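PDB 6KVR: fatty acid amide hydrolase from Candida albicans, which probably catalyses the hydrolysis of monocarboxylic acid amides to the carboxylate and ammonium, as a member of the amidase signature family. Local coordinates for residues K11-K16 against E427-Y432; L415-K420 against E477-S482; R276-G281 against E321-S326; L270-K275 against P293-P298. All coordinates share one frame; numbering follows the deposited sequence.

Contact 1: residues K11-K16 against E427-Y432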
loop_
_atom_site.group_PDB
_atom_site.type_symbol
_atom_site.label_atom_id
_atom_site.label_comp_id
_atom_site.label_asym_id
_atom_site.label_seq_id
_atom_site.Cartn_x
_atom_site.Cartn_y
_atom_site.Cartn_z
ATOM N N LYS A 11 -23.817 20.732 -4.330
ATOM C CA LYS A 11 -22.942 20.299 -3.252
ATOM C C LYS A 11 -21.795 21.264 -2.997
ATOM O O LYS A 11 -21.251 21.271 -1.888
ATOM C CB LYS A 11 -22.370 18.898 -3.553
ATOM C CG LYS A 11 -23.427 17.807 -3.778
ATOM C CD LYS A 11 -24.302 17.613 -2.537
ATOM C CE LYS A 11 -24.965 16.242 -2.510
ATOM N NZ LYS A 11 -25.270 15.772 -3.899
ATOM N N ASP A 12 -21.412 22.064 -3.988
ATOM C CA ASP A 12 -20.362 23.068 -3.834
ATOM C C ASP A 12 -20.911 24.332 -4.484
ATOM O O ASP A 12 -21.244 24.312 -5.688
ATOM C CB ASP A 12 -19.049 22.597 -4.477
ATOM C CG ASP A 12 -17.869 23.567 -4.249
ATOM O OD1 ASP A 12 -16.702 23.080 -4.170
ATOM O OD2 ASP A 12 -18.093 24.801 -4.146
ATOM N N PRO A 13 -21.048 25.435 -3.747
ATOM C CA PRO A 13 -21.631 26.643 -4.350
ATOM C C PRO A 13 -20.741 27.282 -5.403
ATOM O O PRO A 13 -21.253 28.038 -6.241
ATOM C CB PRO A 13 -21.852 27.573 -3.146
ATOM C CG PRO A 13 -20.891 27.094 -2.090
ATOM C CD PRO A 13 -20.742 25.607 -2.312
ATOM N N LEU A 14 -19.437 26.994 -5.401
ATOM C CA LEU A 14 -18.530 27.450 -6.459
ATOM C C LEU A 14 -18.406 28.979 -6.493
ATOM O O LEU A 14 -18.286 29.585 -7.559
ATOM C CB LEU A 14 -18.971 26.921 -7.827
ATOM C CG LEU A 14 -19.155 25.413 -8.044
ATOM C CD1 LEU A 14 -19.787 25.193 -9.401
ATOM C CD2 LEU A 14 -17.828 24.655 -7.945
ATOM N N ASP A 15 -18.433 29.620 -5.325
ATOM C CA ASP A 15 -18.438 31.077 -5.263
ATOM C C ASP A 15 -17.117 31.679 -4.800
ATOM O O ASP A 15 -17.016 32.905 -4.707
ATOM C CB ASP A 15 -19.577 31.566 -4.358
ATOM C CG ASP A 15 -19.528 30.965 -2.963
ATOM O OD1 ASP A 15 -18.589 30.201 -2.650
ATOM O OD2 ASP A 15 -20.439 31.271 -2.163
ATOM N N LYS A 16 -16.108 30.868 -4.506
ATOM C CA LYS A 16 -14.805 31.360 -4.084
ATOM C C LYS A 16 -13.712 30.829 -4.997
ATOM O O LYS A 16 -12.602 30.534 -4.547
ATOM C CB LYS A 16 -14.511 30.975 -2.630
ATOM C CG LYS A 16 -15.445 31.616 -1.591
ATOM C CD LYS A 16 -14.983 31.393 -0.128
ATOM C CE LYS A 16 -14.907 29.899 0.240
ATOM N NZ LYS A 16 -15.034 29.626 1.714
ATOM N N GLU A 427 -20.050 14.765 -1.670
ATOM C CA GLU A 427 -20.672 15.834 -0.906
ATOM C C GLU A 427 -20.003 17.182 -1.181
ATOM O O GLU A 427 -20.072 18.090 -0.347
ATOM C CB GLU A 427 -20.661 15.495 0.589
ATOM C CG GLU A 427 -21.382 14.169 0.924
ATOM C CD GLU A 427 -21.568 13.939 2.425
ATOM O OE1 GLU A 427 -22.224 14.771 3.084
ATOM O OE2 GLU A 427 -21.078 12.912 2.950
ATOM N N GLY A 428 -19.349 17.323 -2.339
ATOM C CA GLY A 428 -18.745 18.570 -2.769
ATOM C C GLY A 428 -17.887 19.274 -1.735
ATOM O O GLY A 428 -16.847 18.752 -1.314
ATOM N N ALA A 429 -18.316 20.465 -1.309
ATOM C CA ALA A 429 -17.492 21.277 -0.425
ATOM C C ALA A 429 -17.579 20.861 1.039
ATOM O O ALA A 429 -17.005 21.549 1.891
ATOM C CB ALA A 429 -17.868 22.757 -0.557
ATOM N N LYS A 430 -18.276 19.779 1.372
ATOM C CA LYS A 430 -18.279 19.321 2.757
ATOM C C LYS A 430 -16.920 18.704 3.083
ATOM O O LYS A 430 -16.444 17.807 2.375
ATOM C CB LYS A 430 -19.394 18.314 3.001
ATOM C CG LYS A 430 -19.135 17.458 4.231
ATOM C CD LYS A 430 -20.315 16.555 4.553
ATOM C CE LYS A 430 -19.904 15.500 5.573
ATOM N NZ LYS A 430 -20.835 14.344 5.652
ATOM N N HIS A 431 -16.276 19.210 4.127
ATOM C CA HIS A 431 -14.937 18.775 4.505
ATOM C C HIS A 431 -15.077 17.699 5.581
ATOM O O HIS A 431 -15.444 17.993 6.719
ATOM C CB HIS A 431 -14.116 19.971 4.984
ATOM C CG HIS A 431 -12.634 19.738 5.009
ATOM N ND1 HIS A 431 -11.723 20.767 5.151
ATOM C CD2 HIS A 431 -11.904 18.600 4.931
ATOM C CE1 HIS A 431 -10.497 20.271 5.150
ATOM N NE2 HIS A 431 -10.578 18.957 5.025
ATOM N N TYR A 432 -14.800 16.454 5.212
ATOM C CA TYR A 432 -14.934 15.324 6.123
ATOM C C TYR A 432 -13.940 15.415 7.279
ATOM O O TYR A 432 -12.838 15.955 7.143
ATOM C CB TYR A 432 -14.685 14.021 5.365
ATOM C CG TYR A 432 -15.874 13.458 4.614
ATOM C CD1 TYR A 432 -16.599 14.234 3.727
ATOM C CD2 TYR A 432 -16.240 12.125 4.768
ATOM C CE1 TYR A 432 -17.680 13.710 3.037
ATOM C CE2 TYR A 432 -17.307 11.586 4.074
ATOM C CZ TYR A 432 -18.028 12.384 3.215
ATOM O OH TYR A 432 -19.099 11.843 2.537
#
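Lys11 and Ala429 are tied together through their backbones: Ala429 N donates to Lys11 O at 3.1 Å. Beside this bond Asp12 can be followed outward. Asp12 CB lies 3.9 Å from Ala429 N. CG, set anti to the backbone N (chi1 -175°), carries the carboxylate past the methyl of Ala429, whose CB is 3.8 Å from Asp12 CG. At the tip the two oxygens part company. OD1 also touches the Ala429 methyl but takes its hydrogen bonds from Tyr17 and Asn401, whereas Asp12 OD2 turns back and accepts from Leu14 N at 2.9 Å, 27° out of the carboxylate plane. A buried carboxylate is thus held at both oxygens, which fixes its rotation. On the other side of the bond, Lys11 CB rests against Gly428 N at 3.6 Å, and the rest of that chain leads away. The backbone of Gly428, at a positive phi, passes close against the lysine, with Gly428 CA 3.7 Å from Lys11 CB. Asn424 accepts from the amides of Lys11 and Asp12, tying the N-terminal segment to the loop just after helix 417-423. The arrangement joins two classic turns, an Asx turn at Asp12 docked on a type II' beta turn spanning Glu427 to Lys430.

Contact 2: residues L415-K420 against E477-S482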
loop_
_atom_site.group_PDB
_atom_site.type_symbol
_atom_site.label_atom_id
_atom_site.label_comp_id
_atom_site.label_asym_id
_atom_site.label_seq_id
_atom_site.Cartn_x
_atom_site.Cartn_y
_atom_site.Cartn_z
ATOM N N LEU A 415 -14.082 28.644 -14.464
ATOM C CA LEU A 415 -14.375 27.226 -14.296
ATOM C C LEU A 415 -14.962 26.628 -15.573
ATOM O O LEU A 415 -15.896 27.177 -16.164
ATOM C CB LEU A 415 -15.341 27.038 -13.135
ATOM C CG LEU A 415 -14.728 27.377 -11.769
ATOM C CD1 LEU A 415 -15.727 27.111 -10.666
ATOM C CD2 LEU A 415 -13.460 26.577 -11.530
ATOM N N THR A 416 -14.398 25.505 -15.998
ATOM C CA THR A 416 -14.932 24.720 -17.105
ATOM C C THR A 416 -16.224 23.999 -16.688
ATOM O O THR A 416 -16.495 23.783 -15.500
ATOM C CB THR A 416 -13.834 23.752 -17.555
ATOM O OG1 THR A 416 -12.904 24.452 -18.407
ATOM C CG2 THR A 416 -14.363 22.496 -18.197
ATOM N N LYS A 417 -17.041 23.645 -17.681
ATOM C CA LYS A 417 -18.310 22.970 -17.408
ATOM C C LYS A 417 -18.104 21.655 -16.650
ATOM O O LYS A 417 -18.768 21.393 -15.638
ATOM C CB LYS A 417 -19.062 22.712 -18.719
ATOM C CG LYS A 417 -20.344 21.909 -18.526
ATOM C CD LYS A 417 -20.987 21.509 -19.841
ATOM C CE LYS A 417 -21.922 20.328 -19.620
ATOM N NZ LYS A 417 -22.354 19.740 -20.906
ATOM N N LEU A 418 -17.214 20.799 -17.140
ATOM C CA LEU A 418 -17.033 19.530 -16.437
ATOM C C LEU A 418 -16.246 19.691 -15.146
ATOM O O LEU A 418 -16.196 18.744 -14.358
ATOM C CB LEU A 418 -16.370 18.486 -17.351
ATOM C CG LEU A 418 -17.319 17.992 -18.459
ATOM C CD1 LEU A 418 -16.736 16.837 -19.277
ATOM C CD2 LEU A 418 -18.712 17.624 -17.885
ATOM N N THR A 419 -15.661 20.867 -14.903
ATOM C CA THR A 419 -15.014 21.140 -13.622
ATOM C C THR A 419 -16.063 21.395 -12.551
ATOM O O THR A 419 -15.991 20.829 -11.454
ATOM C CB THR A 419 -14.065 22.337 -13.753
ATOM O OG1 THR A 419 -12.841 21.910 -14.355
ATOM C CG2 THR A 419 -13.751 22.958 -12.410
ATOM N N LYS A 420 -17.050 22.241 -12.866
ATOM C CA LYS A 420 -18.232 22.380 -12.022
ATOM C C LYS A 420 -18.853 21.015 -11.728
ATOM O O LYS A 420 -19.284 20.741 -10.604
ATOM C CB LYS A 420 -19.249 23.291 -12.712
ATOM C CG LYS A 420 -18.731 24.706 -13.015
ATOM C CD LYS A 420 -19.800 25.544 -13.741
ATOM C CE LYS A 420 -19.431 27.020 -13.798
ATOM N NZ LYS A 420 -20.408 27.822 -14.610
ATOM N N GLU A 477 -19.442 16.574 -22.557
ATOM C CA GLU A 477 -20.723 15.884 -22.384
ATOM C C GLU A 477 -20.503 14.441 -21.934
ATOM O O GLU A 477 -21.091 13.499 -22.472
ATOM C CB GLU A 477 -21.548 15.948 -23.678
ATOM C CG GLU A 477 -22.221 17.310 -23.892
ATOM C CD GLU A 477 -23.197 17.327 -25.060
ATOM O OE1 GLU A 477 -24.321 16.796 -24.917
ATOM O OE2 GLU A 477 -22.847 17.921 -26.107
ATOM N N VAL A 478 -19.642 14.244 -20.937
ATOM C CA VAL A 478 -19.447 12.923 -20.356
ATOM C C VAL A 478 -19.459 13.067 -18.837
ATOM O O VAL A 478 -18.625 13.780 -18.265
ATOM C CB VAL A 478 -18.162 12.239 -20.865
ATOM C CG1 VAL A 478 -16.947 13.175 -20.807
ATOM C CG2 VAL A 478 -17.908 10.945 -20.124
ATOM N N TYR A 479 -20.411 12.387 -18.193
ATOM C CA TYR A 479 -20.799 12.610 -16.809
ATOM C C TYR A 479 -20.642 11.393 -15.911
ATOM O O TYR A 479 -20.361 11.554 -14.719
ATOM C CB TYR A 479 -22.264 13.058 -16.749
ATOM C CG TYR A 479 -22.600 14.187 -17.707
ATOM C CD1 TYR A 479 -22.335 15.514 -17.370
ATOM C CD2 TYR A 479 -23.177 13.927 -18.937
ATOM C CE1 TYR A 479 -22.630 16.549 -18.237
ATOM C CE2 TYR A 479 -23.481 14.950 -19.819
ATOM C CZ TYR A 479 -23.209 16.255 -19.462
ATOM O OH TYR A 479 -23.510 17.260 -20.335
ATOM N N ASN A 480 -20.830 10.185 -16.435
ATOM C CA ASN A 480 -20.813 8.968 -15.638
ATOM C C ASN A 480 -19.491 8.229 -15.812
ATOM O O ASN A 480 -19.171 7.766 -16.916
ATOM C CB ASN A 480 -21.966 8.051 -16.033
ATOM C CG ASN A 480 -21.812 6.677 -15.457
ATOM O OD1 ASN A 480 -21.580 6.524 -14.262
ATOM N ND2 ASN A 480 -21.895 5.667 -16.303
ATOM N N TRP A 481 -18.758 8.064 -14.713
ATOM C CA TRP A 481 -17.504 7.314 -14.703
ATOM C C TRP A 481 -17.642 5.870 -14.174
ATOM O O TRP A 481 -16.622 5.195 -13.964
ATOM C CB TRP A 481 -16.474 8.038 -13.839
ATOM C CG TRP A 481 -16.130 9.444 -14.214
ATOM C CD1 TRP A 481 -16.678 10.206 -15.213
ATOM C CD2 TRP A 481 -15.156 10.271 -13.562
ATOM N NE1 TRP A 481 -16.095 11.456 -15.225
ATOM C CE2 TRP A 481 -15.161 11.522 -14.222
ATOM C CE3 TRP A 481 -14.275 10.071 -12.487
ATOM C CZ2 TRP A 481 -14.304 12.565 -13.857
ATOM C CZ3 TRP A 481 -13.430 11.114 -12.117
ATOM C CH2 TRP A 481 -13.451 12.345 -12.810
ATOM N N SER A 482 -18.866 5.391 -13.930
ATOM C CA SER A 482 -19.026 4.169 -13.140
ATOM C C SER A 482 -18.266 2.981 -13.733
ATOM O O SER A 482 -17.758 2.136 -12.979
ATOM C CB SER A 482 -20.515 3.828 -12.992
ATOM O OG SER A 482 -21.101 3.582 -14.263
#
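Lys417 and Tyr479 meet at about a right angle, the lysine reaching the phenol at the edge of its ring and near the ring plane. Lys417 NZ donates to Tyr479 OH at 2.8 Å. CG of the lysine stands anti to the backbone N (chi1 175°) and the chain is extended beyond it; this straight chain spans the distance from the first turn of the helix to the phenol. The same ammonium also donates to the carbonyl O of Glu476, its strongest polar partner, and two oxygens therefore grip it. The carboxylate of Glu477 is not in contact with it; Lys417 NZ is 5.4 Å from Glu477 OE1, probably a long-range attraction. The Glu477 CG methylene is what the ammonium approaches, the two chains crossing at a slant.

Next along the helix, both methyls of Leu418 lie near the Val478 carbonyl. Leu418 CD1 is 3.7 Å from Val478 O and also meets Val478 CG1 at 4.0 Å, the two side chains crossing at about a right angle. Leu418 CD2 also comes to Tyr479 CE1 at 4.1 Å, oblique to the ring. The tyrosine therefore has an apolar flank against leucine while its hydroxyl accepts from Lys417.

Around this pair, helix 522-529 packs on the Tyr479 ring through Leu523 and Leu526, and its Glu527 accepts the amides of Tyr479 and Asn480. Trp421, further along helix 417-423, donates to the Tyr479 carbonyl, so the segment leading into helix 482-490 is held between helices 417-423 and 522-529.

Contact 3: residues R276-G281 against E321-S326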
loop_
_atom_site.group_PDB
_atom_site.type_symbol
_atom_site.label_atom_id
_atom_site.label_comp_id
_atom_site.label_asym_id
_atom_site.label_seq_id
_atom_site.Cartn_x
_atom_site.Cartn_y
_atom_site.Cartn_z
ATOM N N ARG A 276 3.146 0.029 -8.302
ATOM C CA ARG A 276 4.169 -0.576 -9.138
ATOM C C ARG A 276 4.925 0.473 -9.950
ATOM O O ARG A 276 6.157 0.428 -10.030
ATOM C CB ARG A 276 3.532 -1.620 -10.068
ATOM C CG ARG A 276 2.761 -2.712 -9.346
ATOM C CD ARG A 276 2.516 -3.946 -10.228
ATOM N NE ARG A 276 3.678 -4.824 -10.319
ATOM C CZ ARG A 276 3.658 -6.066 -10.793
ATOM N NH1 ARG A 276 2.531 -6.643 -11.175
ATOM N NH2 ARG A 276 4.805 -6.742 -10.898
ATOM N N ILE A 277 4.207 1.439 -10.519
ATOM C CA ILE A 277 4.779 2.529 -11.295
ATOM C C ILE A 277 4.691 3.792 -10.441
ATOM O O ILE A 277 3.653 4.054 -9.825
ATOM C CB ILE A 277 4.045 2.682 -12.649
ATOM C CG1 ILE A 277 4.467 1.560 -13.607
ATOM C CG2 ILE A 277 4.396 3.966 -13.331
ATOM C CD1 ILE A 277 3.873 0.236 -13.316
ATOM N N SER A 278 5.781 4.557 -10.376
ATOM C CA SER A 278 5.793 5.762 -9.546
ATOM C C SER A 278 4.929 6.892 -10.112
ATOM O O SER A 278 4.926 7.158 -11.322
ATOM C CB SER A 278 7.219 6.276 -9.383
ATOM O OG SER A 278 7.223 7.438 -8.567
ATOM N N VAL A 279 4.207 7.579 -9.218
ATOM C CA VAL A 279 3.550 8.844 -9.541
ATOM C C VAL A 279 4.252 10.026 -8.888
ATOM O O VAL A 279 3.752 11.147 -8.955
ATOM C CB VAL A 279 2.053 8.841 -9.169
ATOM C CG1 VAL A 279 1.300 7.759 -9.942
ATOM C CG2 VAL A 279 1.870 8.655 -7.669
ATOM N N LYS A 280 5.409 9.804 -8.268
ATOM C CA LYS A 280 6.128 10.885 -7.602
ATOM C C LYS A 280 6.645 11.927 -8.601
ATOM O O LYS A 280 7.264 11.586 -9.611
ATOM C CB LYS A 280 7.289 10.304 -6.785
ATOM C CG LYS A 280 8.123 11.351 -6.081
ATOM C CD LYS A 280 9.289 10.735 -5.314
ATOM C CE LYS A 280 10.250 11.814 -4.815
ATOM N NZ LYS A 280 11.292 11.156 -3.983
ATOM N N GLY A 281 6.401 13.202 -8.308
ATOM C CA GLY A 281 6.985 14.275 -9.092
ATOM C C GLY A 281 6.086 14.824 -10.186
ATOM O O GLY A 281 6.334 14.600 -11.370
ATOM N N GLU A 321 14.111 2.251 -5.869
ATOM C CA GLU A 321 15.396 2.837 -5.505
ATOM C C GLU A 321 15.351 4.361 -5.399
ATOM O O GLU A 321 16.232 4.948 -4.761
ATOM C CB GLU A 321 16.461 2.390 -6.506
ATOM C CG GLU A 321 16.913 0.959 -6.249
ATOM C CD GLU A 321 18.125 0.536 -7.070
ATOM O OE1 GLU A 321 18.645 1.351 -7.862
ATOM O OE2 GLU A 321 18.551 -0.628 -6.917
ATOM N N SER A 322 14.351 5.020 -5.995
ATOM C CA SER A 322 14.211 6.464 -5.843
ATOM C C SER A 322 12.837 6.906 -5.351
ATOM O O SER A 322 12.670 8.087 -5.025
ATOM C CB SER A 322 14.534 7.188 -7.168
ATOM O OG SER A 322 14.090 6.470 -8.305
ATOM N N ASP A 323 11.865 6.003 -5.267
ATOM C CA ASP A 323 10.527 6.296 -4.767
ATOM C C ASP A 323 10.181 5.200 -3.773
ATOM O O ASP A 323 9.954 4.045 -4.161
ATOM C CB ASP A 323 9.510 6.360 -5.908
ATOM C CG ASP A 323 8.060 6.445 -5.427
ATOM O OD1 ASP A 323 7.803 6.664 -4.214
ATOM O OD2 ASP A 323 7.160 6.306 -6.300
ATOM N N SER A 324 10.142 5.573 -2.491
ATOM C CA SER A 324 9.957 4.600 -1.423
ATOM C C SER A 324 8.582 3.938 -1.482
ATOM O O SER A 324 8.426 2.806 -1.009
ATOM C CB SER A 324 10.160 5.290 -0.075
ATOM O OG SER A 324 10.117 4.328 0.958
ATOM N N THR A 325 7.578 4.624 -2.048
ATOM C CA THR A 325 6.240 4.053 -2.205
ATOM C C THR A 325 6.220 2.900 -3.207
ATOM O O THR A 325 5.358 2.012 -3.117
ATOM C CB THR A 325 5.271 5.146 -2.668
ATOM O OG1 THR A 325 5.282 6.227 -1.729
ATOM C CG2 THR A 325 3.847 4.608 -2.799
ATOM N N SER A 326 7.138 2.894 -4.170
ATOM C CA SER A 326 7.090 1.882 -5.216
ATOM C C SER A 326 7.543 0.525 -4.685
ATOM O O SER A 326 8.562 0.423 -3.999
ATOM C CB SER A 326 7.952 2.312 -6.398
ATOM O OG SER A 326 7.317 3.364 -7.104
HETATM O O HOH W 1 4.523 3.760 -7.204
HETATM O O HOH W 2 4.468 6.933 -6.354
HETATM O O HOH W 3 13.612 10.648 -6.261
#
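Ser278 and Asp323 carry this contact through one short bond: Ser278 OG donates to Asp323 OD2 at 2.5 Å, approaching from above the carboxylate plane and 37° out of it. Two matching conformations bring the groups together. Ser278 holds OG opposite its own backbone N (chi1 -179°), and Asp323 does the same with CG (chi1 171°), pushing the carboxylate across the gap. The serine hydroxyl works in both directions, since Ser278 OG also accepts from Lys280 N at 3.0 Å and so closes an ST turn. The aspartate likewise has its second oxygen occupied at home: OD1 takes the amide N of Thr325 in an Asx turn, inside the type I turn from Asp323 to Ser326.

Ser326 OG lies 3.7 Å from Ser278 CB. A water bridges this OG to the Ile277 carbonyl, its bond to the carbonyl being weak. A second water accepts from Val279 N and donates to Asp323 OD2, 2.8 Å away.

Lys280 is fully extended. Its CB lies by the Asp323 carboxylate while the chain runs on to the other subunit, where its ammonium forms a salt bridge with Asp449 of the second subunit; its link to the Ser322 carbonyl goes through a water, weakly bound at the lysine.

Asp323 OD2 thus receives both a serine proton and a water proton in a largely buried setting, which should help to stabilise its negative charge, while the lysine beside it extends the polar network across the dimer interface.

Contact 4: residues L270-K275 against P293-P298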
loop_
_atom_site.group_PDB
_atom_site.type_symbol
_atom_site.label_atom_id
_atom_site.label_comp_id
_atom_site.label_asym_id
_atom_site.label_seq_id
_atom_site.Cartn_x
_atom_site.Cartn_y
_atom_site.Cartn_z
ATOM N N LEU A 270 -3.076 0.437 -20.180
ATOM C CA LEU A 270 -3.035 -0.367 -18.961
ATOM C C LEU A 270 -3.108 0.520 -17.726
ATOM O O LEU A 270 -2.245 1.381 -17.526
ATOM C CB LEU A 270 -1.762 -1.206 -18.904
ATOM C CG LEU A 270 -1.629 -1.960 -17.580
ATOM C CD1 LEU A 270 -2.760 -2.980 -17.414
ATOM C CD2 LEU A 270 -0.253 -2.638 -17.493
ATOM N N ARG A 271 -4.127 0.297 -16.899
ATOM C CA ARG A 271 -4.117 0.797 -15.529
ATOM C C ARG A 271 -3.521 -0.272 -14.610
ATOM O O ARG A 271 -4.188 -1.267 -14.301
ATOM C CB ARG A 271 -5.525 1.157 -15.061
ATOM C CG ARG A 271 -5.531 1.778 -13.670
ATOM C CD ARG A 271 -6.847 1.674 -12.911
ATOM N NE ARG A 271 -6.810 0.497 -12.072
ATOM C CZ ARG A 271 -6.422 0.454 -10.804
ATOM N NH1 ARG A 271 -6.175 1.557 -10.102
ATOM N NH2 ARG A 271 -6.260 -0.729 -10.229
ATOM N N PRO A 272 -2.287 -0.129 -14.156
ATOM C CA PRO A 272 -1.707 -1.165 -13.292
ATOM C C PRO A 272 -2.205 -1.059 -11.854
ATOM O O PRO A 272 -2.805 -0.055 -11.438
ATOM C CB PRO A 272 -0.200 -0.917 -13.384
ATOM C CG PRO A 272 -0.036 0.455 -13.978
ATOM C CD PRO A 272 -1.330 0.921 -14.536
ATOM N N THR A 273 -1.992 -2.147 -11.109
ATOM C CA THR A 273 -2.228 -2.123 -9.669
ATOM C C THR A 273 -1.401 -1.009 -9.051
ATOM O O THR A 273 -0.278 -0.740 -9.494
ATOM C CB THR A 273 -1.836 -3.461 -9.012
ATOM O OG1 THR A 273 -2.210 -4.562 -9.843
ATOM C CG2 THR A 273 -2.545 -3.615 -7.655
ATOM N N THR A 274 -1.940 -0.368 -8.013
ATOM C CA THR A 274 -1.216 0.742 -7.403
ATOM C C THR A 274 0.146 0.289 -6.893
ATOM O O THR A 274 0.351 -0.878 -6.537
ATOM C CB THR A 274 -1.999 1.363 -6.245
ATOM O OG1 THR A 274 -2.331 0.344 -5.292
ATOM C CG2 THR A 274 -3.282 2.052 -6.740
ATOM N N LYS A 275 1.081 1.238 -6.880
ATOM C CA LYS A 275 2.392 1.140 -6.246
ATOM C C LYS A 275 3.377 0.272 -7.017
ATOM O O LYS A 275 4.374 -0.161 -6.461
ATOM C CB LYS A 275 2.278 0.668 -4.794
ATOM C CG LYS A 275 1.305 1.527 -3.969
ATOM C CD LYS A 275 0.405 0.668 -3.085
ATOM C CE LYS A 275 0.880 0.646 -1.609
ATOM N NZ LYS A 275 0.370 -0.521 -0.790
ATOM N N PRO A 293 -5.780 5.836 -4.411
ATOM C CA PRO A 293 -4.567 6.438 -4.975
ATOM C C PRO A 293 -4.552 6.367 -6.494
ATOM O O PRO A 293 -5.033 5.408 -7.105
ATOM C CB PRO A 293 -3.430 5.609 -4.355
ATOM C CG PRO A 293 -4.053 4.336 -3.920
ATOM C CD PRO A 293 -5.496 4.632 -3.610
ATOM N N ALA A 294 -4.006 7.417 -7.094
ATOM C CA ALA A 294 -3.796 7.479 -8.523
ATOM C C ALA A 294 -2.719 6.482 -8.942
ATOM O O ALA A 294 -2.023 5.882 -8.123
ATOM C CB ALA A 294 -3.395 8.890 -8.943
ATOM N N VAL A 295 -2.583 6.318 -10.251
ATOM C CA VAL A 295 -1.713 5.308 -10.825
ATOM C C VAL A 295 -1.221 5.854 -12.153
ATOM O O VAL A 295 -1.909 6.638 -12.809
ATOM C CB VAL A 295 -2.494 3.977 -10.965
ATOM C CG1 VAL A 295 -2.589 3.511 -12.416
ATOM C CG2 VAL A 295 -1.935 2.921 -10.051
ATOM N N ALA A 296 -0.012 5.478 -12.536
ATOM C CA ALA A 296 0.524 5.860 -13.827
ATOM C C ALA A 296 0.725 4.600 -14.658
ATOM O O ALA A 296 0.898 3.508 -14.118
ATOM C CB ALA A 296 1.841 6.627 -13.673
ATOM N N GLY A 297 0.694 4.738 -15.975
ATOM C CA GLY A 297 0.856 3.570 -16.809
ATOM C C GLY A 297 0.897 3.874 -18.292
ATOM O O GLY A 297 0.675 5.006 -18.722
ATOM N N PRO A 298 1.166 2.852 -19.104
ATOM C CA PRO A 298 1.472 3.076 -20.515
ATOM C C PRO A 298 0.236 2.992 -21.401
ATOM O O PRO A 298 -0.774 2.370 -21.064
ATOM C CB PRO A 298 2.443 1.932 -20.833
ATOM C CG PRO A 298 1.933 0.805 -19.986
ATOM C CD PRO A 298 1.339 1.435 -18.725
HETATM O O HOH W 4 -6.147 4.491 -9.579
HETATM O O HOH W 5 0.328 4.232 -7.368
#
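Leu270 N donates to Pro298 O at 3.1 Å, a bond that pairs strands 268-271 and 295-300 in antiparallel fashion. Beyond it the strand partner bends away at Pro272, which has no amide hydrogen to offer, and side chains take over. Val295 packs against the bend. Val295 CG1 lies 3.6 Å from both Pro272 CD and Arg271 CG, the arginine chain crossing it at about a right angle. Val295 CG2 is 3.4 Å from Pro272 O and also meets Thr274 CG2 at 3.7 Å. That methyl, Thr274 CG2, reaches Pro293 CG as well, because the torsion (chi1 55°) turns OG1 the other way, to Asp491. The side chain of Ala294 is about 4 Å from that of Ile254, a predicted substrate-binding residue, so this end of the contact probably borders the substrate site.

Two waters bridge the other end: one joins Lys275 N to Ala294 O, the other links Pro293 O to Arg271 NH1, weakly at the arginine. The guanidinium also bonds Phe492 O and forms a salt bridge with Asp491. Where proline and the bend break the ladder, packing and water replace direct backbone bonds, and the arginine's charge is probably balanced mainly by Asp491.

Contacts 3 and 4 are neighbours, with centres 11 Å apart, and they touch where Ile277 and Val279 pack on Ala296. Contact 4 lies in the central sheet and is mostly apolar; contact 3 continues the same chain outward into buried polar turns that reach the second subunit. Contacts 1 and 2 form another pair: contact 2 uses helix 417-423 and contact 1 the loop that follows it, and Leu14 of 11-16 packs on Leu415 and Lys420. Contact 2 is buried and mixes a lysine-tyrosine bond with leucine packing, whereas contact 1 lies nearer the surface and has a single hydrogen bond across it, backbone to backbone, beside small side-chain contacts. Contacts 1 and 3 both adjoin the second subunit.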